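Local atomic coordinates of protein CT_858 (Chlamydia trachomatis, PDB entry 3DOR), a protein that is probably a secreted serine-type endopeptidase of the chlamydial pathogen, in which a PDZ-like domain accompanies a catalytic domain of the S41 peptidase family. Residues B[165-170]-B[177-182]. Numbering follows the deposited sequence.
Sequences RTTLKI and TREVRV
R181 lays its guanidinium across the partner strand, one face over the backbone of R165 and T166; R165 O, 3.4 Å above the plane, and T166 N lie toward its rim, and R165 O makes no hydrogen bond with R181 NH2. The bend at chi2 (59°) turns the chain back over that strand, and R181 NE comes within 3.5 Å of R165 CB. R181 NH1 is modelled 2.6 Å from T167 OG1, a hydrogen bond of doubtful geometry because T167 OG1 is also modelled too close to R181 CD. Further along this face, T167 CG2 meets E179 CB at 3.8 Å. Near the hairpin's end the extended K169 crosses T177 obliquely, K169 CE a tight 3.2 Å from T177 CG2.

On the other face I170 CD1 touches V180 CG2 at 4.2 Å and L168 CD1 lies a loose 4.4 Å from V182 CG2, an apolar patch beside the polar T166 and R178. Six backbone hydrogen bonds join T166 with V182, L168 with V180 and I170 with R178, an antiparallel hairpin flanked by strands 115-119 and 83-92 in the PDZ-like domain's curled sheet. D120 accepts hydrogen bonds from T166 OG1 and T167 N; its carboxylate, weakly paired with R181, may partly offset the like charges of R165 and R181.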
loop_
_atom_site.group_PDB
_atom_site.type_symbol
_atom_site.label_atom_id
_atom_site.label_comp_id
_atom_site.label_asym_id
_atom_site.label_seq_id
_atom_site.Cartn_x
_atom_site.Cartn_y
_atom_site.Cartn_z
ATOM N N ARG B 165 -34.747 5.387 -19.332
ATOM C CA ARG B 165 -34.570 6.081 -20.591
ATOM C C ARG B 165 -34.453 7.577 -20.399
ATOM O O ARG B 165 -34.973 8.136 -19.436
ATOM C CB ARG B 165 -35.729 5.759 -21.533
ATOM C CG ARG B 165 -35.749 4.311 -21.986
ATOM C CD ARG B 165 -36.986 4.008 -22.811
ATOM N NE ARG B 165 -38.205 4.129 -22.016
ATOM C CZ ARG B 165 -39.433 4.056 -22.519
ATOM N NH1 ARG B 165 -39.606 3.866 -23.822
ATOM N NH2 ARG B 165 -40.483 4.169 -21.719
ATOM N N THR B 166 -33.750 8.215 -21.327
ATOM C CA THR B 166 -33.555 9.653 -21.303
ATOM C C THR B 166 -33.533 10.104 -22.759
ATOM O O THR B 166 -33.117 9.355 -23.639
ATOM C CB THR B 166 -32.224 10.029 -20.592
ATOM O OG1 THR B 166 -32.141 11.451 -20.456
ATOM C CG2 THR B 166 -31.021 9.512 -21.378
ATOM N N THR B 167 -33.987 11.321 -23.022
ATOM C CA THR B 167 -34.022 11.801 -24.392
ATOM C C THR B 167 -32.914 12.786 -24.712
ATOM O O THR B 167 -32.682 13.744 -23.979
ATOM C CB THR B 167 -35.375 12.455 -24.707
ATOM O OG1 THR B 167 -36.413 11.486 -24.532
ATOM C CG2 THR B 167 -35.409 12.963 -26.138
ATOM N N LEU B 168 -32.234 12.540 -25.824
ATOM C CA LEU B 168 -31.155 13.409 -26.260
ATOM C C LEU B 168 -31.653 14.211 -27.454
ATOM O O LEU B 168 -32.027 13.635 -28.474
ATOM C CB LEU B 168 -29.941 12.577 -26.676
ATOM C CG LEU B 168 -29.399 11.565 -25.663
ATOM C CD1 LEU B 168 -28.218 10.828 -26.273
ATOM C CD2 LEU B 168 -28.980 12.276 -24.392
ATOM N N LYS B 169 -31.688 15.533 -27.323
ATOM C CA LYS B 169 -32.120 16.352 -28.442
ATOM C C LYS B 169 -30.867 16.765 -29.205
ATOM O O LYS B 169 -29.953 17.369 -28.644
ATOM C CB LYS B 169 -32.869 17.600 -27.976
ATOM C CG LYS B 169 -33.465 18.378 -29.143
ATOM C CD LYS B 169 -34.180 19.652 -28.692
ATOM C CE LYS B 169 -34.838 20.348 -29.879
ATOM N NZ LYS B 169 -35.629 21.549 -29.481
ATOM N N ILE B 170 -30.837 16.441 -30.487
ATOM C CA ILE B 170 -29.691 16.752 -31.321
ATOM C C ILE B 170 -30.093 17.548 -32.556
ATOM O O ILE B 170 -31.275 17.625 -32.907
ATOM C CB ILE B 170 -29.039 15.456 -31.804
ATOM C CG1 ILE B 170 -30.035 14.700 -32.694
ATOM C CG2 ILE B 170 -28.665 14.587 -30.609
ATOM C CD1 ILE B 170 -29.451 13.534 -33.448
ATOM N N THR B 177 -33.789 19.053 -36.407
ATOM C CA THR B 177 -33.708 18.564 -35.037
ATOM C C THR B 177 -34.316 17.170 -34.877
ATOM O O THR B 177 -35.296 16.831 -35.536
ATOM C CB THR B 177 -34.450 19.537 -34.086
ATOM O OG1 THR B 177 -33.647 20.705 -33.876
ATOM C CG2 THR B 177 -34.730 18.882 -32.760
ATOM N N ARG B 178 -33.727 16.364 -33.999
ATOM C CA ARG B 178 -34.226 15.017 -33.729
ATOM C C ARG B 178 -34.162 14.745 -32.236
ATOM O O ARG B 178 -33.254 15.213 -31.554
ATOM C CB ARG B 178 -33.380 13.955 -34.441
ATOM C CG ARG B 178 -33.347 14.054 -35.948
ATOM C CD ARG B 178 -34.729 13.903 -36.561
ATOM N NE ARG B 178 -34.634 13.854 -38.017
ATOM C CZ ARG B 178 -35.679 13.829 -38.840
ATOM N NH1 ARG B 178 -36.912 13.851 -38.349
ATOM N NH2 ARG B 178 -35.483 13.782 -40.153
ATOM N N GLU B 179 -35.126 13.997 -31.722
ATOM C CA GLU B 179 -35.125 13.645 -30.310
ATOM C C GLU B 179 -34.874 12.148 -30.246
ATOM O O GLU B 179 -35.706 11.356 -30.674
ATOM C CB GLU B 179 -36.464 13.980 -29.659
ATOM C CG GLU B 179 -36.860 15.430 -29.814
ATOM C CD GLU B 179 -37.599 15.959 -28.605
ATOM O OE1 GLU B 179 -38.529 15.272 -28.127
ATOM O OE2 GLU B 179 -37.254 17.064 -28.135
ATOM N N VAL B 180 -33.716 11.762 -29.724
ATOM C CA VAL B 180 -33.369 10.356 -29.650
ATOM C C VAL B 180 -33.497 9.824 -28.237
ATOM O O VAL B 180 -32.753 10.214 -27.335
ATOM C CB VAL B 180 -31.934 10.118 -30.176
ATOM C CG1 VAL B 180 -31.601 8.627 -30.169
ATOM C CG2 VAL B 180 -31.816 10.670 -31.581
ATOM N N ARG B 181 -34.464 8.934 -28.055
ATOM C CA ARG B 181 -34.713 8.331 -26.762
ATOM C C ARG B 181 -33.687 7.219 -26.603
ATOM O O ARG B 181 -33.584 6.313 -27.436
ATOM C CB ARG B 181 -36.142 7.773 -26.707
ATOM C CG ARG B 181 -36.655 7.443 -25.302
ATOM C CD ARG B 181 -36.652 8.669 -24.388
ATOM N NE ARG B 181 -37.331 8.423 -23.115
ATOM C CZ ARG B 181 -37.337 9.269 -22.086
ATOM N NH1 ARG B 181 -36.697 10.429 -22.164
ATOM N NH2 ARG B 181 -37.982 8.954 -20.969
ATOM N N VAL B 182 -32.913 7.312 -25.530
ATOM C CA VAL B 182 -31.874 6.340 -25.247
ATOM C C VAL B 182 -32.019 5.768 -23.832
ATOM O O VAL B 182 -32.637 6.386 -22.965
ATOM C CB VAL B 182 -30.488 7.008 -25.437
ATOM C CG1 VAL B 182 -29.475 6.417 -24.496
ATOM C CG2 VAL B 182 -30.033 6.827 -26.878
#